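Local coordinates for Lin2634 protein (Listeria innocua, PDB 3MZO) that is probably a metal-dependent phosphohydrolase of the HD-domain superfamily, related to 5'-deoxynucleotidases, and binds calcium ions, at residues Ala47-Ala52 and Glu175-Lys180. Numbering follows the deposited sequence. Where two conformers were deposited one is given.
Sequences AVEEDA and EMASVK
Glu49 lays its carboxylate over the start of helix 177-191, where OE2 accepts two hydrogen bonds from Ser178. Ser178 OG lies 2.7 Å from Glu49 OE2 and meets its anti lone pair, away from OE1. The backbone N of Ser178 donates to the same Glu49 OE2 at 3.0 Å, reaching it from 43° above the carboxylate plane. Ser178 OG stands beside its own backbone N (chi1 -67°), which lets both donors close on one oxygen. Glu49 OE1 accepts a hydrogen bond from a water 2.7 Å away, which in turn accepts one from Ala177 N at 3.0 Å; Asn54 ND2 also hydrogen-bonds to Glu49 OE1. Bent at chi2 (-61°), the Glu49 chain carries its acid group to the first turn, just past the N-cap position held by Met176. The negative charge of Glu49 at this helix start would probably be favoured by the helix dipole. In this all-helical HD-domain fold, the contact joins the C-terminal end of helix 31-51, which also bears the calcium ligand His34, to the beginning of helix 177-191. The methyl CE of selenomethionine Met176 comes within 3.8 Å of Glu49 OE2, while the Met176 side chain also touches Lys132 and Ile133 of helix 129-151. Apolar contacts line the flank: Ala177 CB meets Ala52 CB at 3.8 Å and Val48 CG1 at 4.2 Å. The same Val48 methyl touches the Ala177 carbonyl oxygen, and Val48 also packs on Phe113 of a second subunit.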
ATOM      1  N   ALA B  47     -21.401 -30.562   2.900  1.00 29.42           N
ATOM      2  CA  ALA B  47     -22.712 -30.715   2.275  1.00 28.53           C
ATOM      3  C   ALA B  47     -22.698 -31.857   1.288  1.00 29.60           C
ATOM      4  O   ALA B  47     -23.630 -32.670   1.269  1.00 29.23           O
ATOM      5  CB  ALA B  47     -23.151 -29.392   1.595  1.00 23.95           C
ATOM      6  N   VAL B  48     -21.630 -31.956   0.500  1.00 28.01           N
ATOM      7  CA  VAL B  48     -21.520 -33.012  -0.483  1.00 27.07           C
ATOM      8  C   VAL B  48     -21.458 -34.367   0.211  1.00 30.21           C
ATOM      9  O   VAL B  48     -22.144 -35.299  -0.178  1.00 28.53           O
ATOM     10  CB  VAL B  48     -20.294 -32.832  -1.419  1.00 28.14           C
ATOM     11  CG1 VAL B  48     -20.137 -34.053  -2.303  1.00 27.74           C
ATOM     12  CG2 VAL B  48     -20.464 -31.536  -2.271  1.00 27.24           C
ATOM     13  N   GLU B  49     -20.659 -34.473   1.268  1.00 31.09           N
ATOM     14  CA  GLU B  49     -20.610 -35.728   2.031  1.00 31.68           C
ATOM     15  C   GLU B  49     -21.964 -36.097   2.687  1.00 31.36           C
ATOM     16  O   GLU B  49     -22.401 -37.262   2.652  1.00 32.21           O
ATOM     17  CB  GLU B  49     -19.501 -35.655   3.076  1.00 31.55           C
ATOM     18  CG  GLU B  49     -18.077 -35.530   2.465  1.00 29.74           C
ATOM     19  CD  GLU B  49     -17.659 -36.691   1.586  1.00 34.78           C
ATOM     20  OE1 GLU B  49     -18.179 -37.824   1.779  1.00 33.13           O
ATOM     21  OE2 GLU B  49     -16.801 -36.466   0.700  1.00 33.02           O
ATOM     22  N   GLU B  50     -22.624 -35.107   3.275  1.00 31.39           N
ATOM     23  CA  GLU B  50     -23.953 -35.281   3.868  0.60 32.32           C
ATOM     24  C   GLU B  50     -24.925 -35.793   2.782  1.00 33.29           C
ATOM     25  O   GLU B  50     -25.699 -36.759   2.987  1.00 34.32           O
ATOM     26  CB  GLU B  50     -24.428 -33.933   4.489  0.60 32.39           C
ATOM     27  CG  GLU B  50     -25.828 -33.952   5.080  0.60 33.51           C
ATOM     28  CD  GLU B  50     -26.284 -32.611   5.625  0.60 37.50           C
ATOM     29  OE1 GLU B  50     -26.306 -31.599   4.876  0.60 28.32           O
ATOM     30  OE2 GLU B  50     -26.659 -32.583   6.819  0.60 35.74           O
ATOM     31  N   ASP B  51     -24.891 -35.143   1.628  1.00 31.23           N
ATOM     32  CA  ASP B  51     -25.755 -35.539   0.529  1.00 32.55           C
ATOM     33  C   ASP B  51     -25.503 -36.999   0.103  1.00 32.93           C
ATOM     34  O   ASP B  51     -26.425 -37.708  -0.310  1.00 32.09           O
ATOM     35  CB  ASP B  51     -25.558 -34.593  -0.640  1.00 32.04           C
ATOM     36  CG  ASP B  51     -26.321 -35.031  -1.858  1.00 39.16           C
ATOM     37  OD1 ASP B  51     -27.534 -34.714  -1.971  1.00 31.92           O
ATOM     38  OD2 ASP B  51     -25.701 -35.740  -2.673  1.00 36.53           O
ATOM     39  N   ALA B  52     -24.261 -37.447   0.203  1.00 33.18           N
ATOM     40  CA  ALA B  52     -23.907 -38.831  -0.157  1.00 33.14           C
ATOM     41  C   ALA B  52     -24.256 -39.814   0.950  1.00 33.47           C
ATOM     42  O   ALA B  52     -24.071 -41.006   0.799  1.00 35.44           O
ATOM     43  CB  ALA B  52     -22.396 -38.930  -0.508  1.00 34.00           C
ATOM     44  N   GLU B 175     -11.499 -41.022  -4.125  1.00 36.23           N
ATOM     45  CA  GLU B 175     -12.485 -42.005  -3.608  1.00 37.60           C
ATOM     46  C   GLU B 175     -13.601 -41.253  -2.873  1.00 38.35           C
ATOM     47  O   GLU B 175     -14.714 -41.748  -2.745  1.00 38.94           O
ATOM     48  CB  GLU B 175     -11.844 -43.055  -2.686  1.00 37.07           C
HETATM   49  N   MSE B 176     -13.311 -40.038  -2.426  1.00 36.35           N
HETATM   50  CA  MSE B 176     -14.286 -39.227  -1.702  1.00 35.47           C
HETATM   51  C   MSE B 176     -15.364 -38.646  -2.622  1.00 34.82           C
HETATM   52  O   MSE B 176     -15.077 -38.158  -3.716  1.00 36.09           O
HETATM   53  CB  MSE B 176     -13.587 -38.060  -0.991  1.00 31.93           C
HETATM   54  CG  MSE B 176     -12.625 -38.402   0.143  1.00 30.98           C
HETATM   55 SE   MSE B 176     -11.755 -36.774   0.751  0.75 38.08          SE
HETATM   56  CE  MSE B 176     -13.217 -36.013   1.812  1.00 33.56           C
ATOM     57  N   ALA B 177     -16.602 -38.646  -2.133  1.00 35.09           N
ATOM     58  CA  ALA B 177     -17.710 -37.983  -2.849  1.00 34.51           C
ATOM     59  C   ALA B 177     -17.376 -36.513  -3.154  1.00 31.42           C
ATOM     60  O   ALA B 177     -17.633 -36.035  -4.255  1.00 33.92           O
ATOM     61  CB  ALA B 177     -19.000 -38.090  -2.044  1.00 33.89           C
ATOM     62  N   SER B 178     -16.785 -35.821  -2.184  1.00 31.87           N
ATOM     63  CA  SER B 178     -16.284 -34.430  -2.365  1.00 30.60           C
ATOM     64  C   SER B 178     -15.448 -34.206  -3.619  1.00 31.12           C
ATOM     65  O   SER B 178     -15.725 -33.293  -4.414  1.00 32.63           O
ATOM     66  CB  SER B 178     -15.418 -34.022  -1.163  1.00 29.43           C
ATOM     67  OG  SER B 178     -16.196 -33.936   0.004  1.00 32.01           O
ATOM     68  N   VAL B 179     -14.410 -35.021  -3.777  1.00 31.28           N
ATOM     69  CA  VAL B 179     -13.499 -34.887  -4.894  1.00 30.69           C
ATOM     70  C   VAL B 179     -14.143 -35.406  -6.171  1.00 33.07           C
ATOM     71  O   VAL B 179     -13.886 -34.856  -7.245  1.00 36.57           O
ATOM     72  CB  VAL B 179     -12.133 -35.583  -4.611  1.00 31.67           C
ATOM     73  CG1 VAL B 179     -11.209 -35.539  -5.858  1.00 27.23           C
ATOM     74  CG2 VAL B 179     -11.472 -34.954  -3.400  1.00 29.40           C
ATOM     75  N   LYS B 180     -14.989 -36.434  -6.081  1.00 33.81           N
ATOM     76  CA  LYS B 180     -15.721 -36.875  -7.274  1.00 35.54           C
ATOM     77  C   LYS B 180     -16.545 -35.691  -7.752  1.00 34.78           C
ATOM     78  O   LYS B 180     -16.576 -35.389  -8.952  1.00 35.07           O
ATOM     79  CB  LYS B 180     -16.659 -38.064  -6.991  1.00 36.31           C
ATOM     80  CG  LYS B 180     -15.985 -39.441  -6.888  1.00 42.40           C
ATOM     81  CD  LYS B 180     -17.063 -40.520  -6.633  1.00 50.63           C
ATOM     82  CE  LYS B 180     -16.556 -41.670  -5.789  1.00 54.07           C
ATOM     83  NZ  LYS B 180     -15.527 -42.447  -6.499  1.00 58.93           N
TER
HETATM   84  O   HOH W   1     -16.880 -39.838   0.625  1.00 36.49           O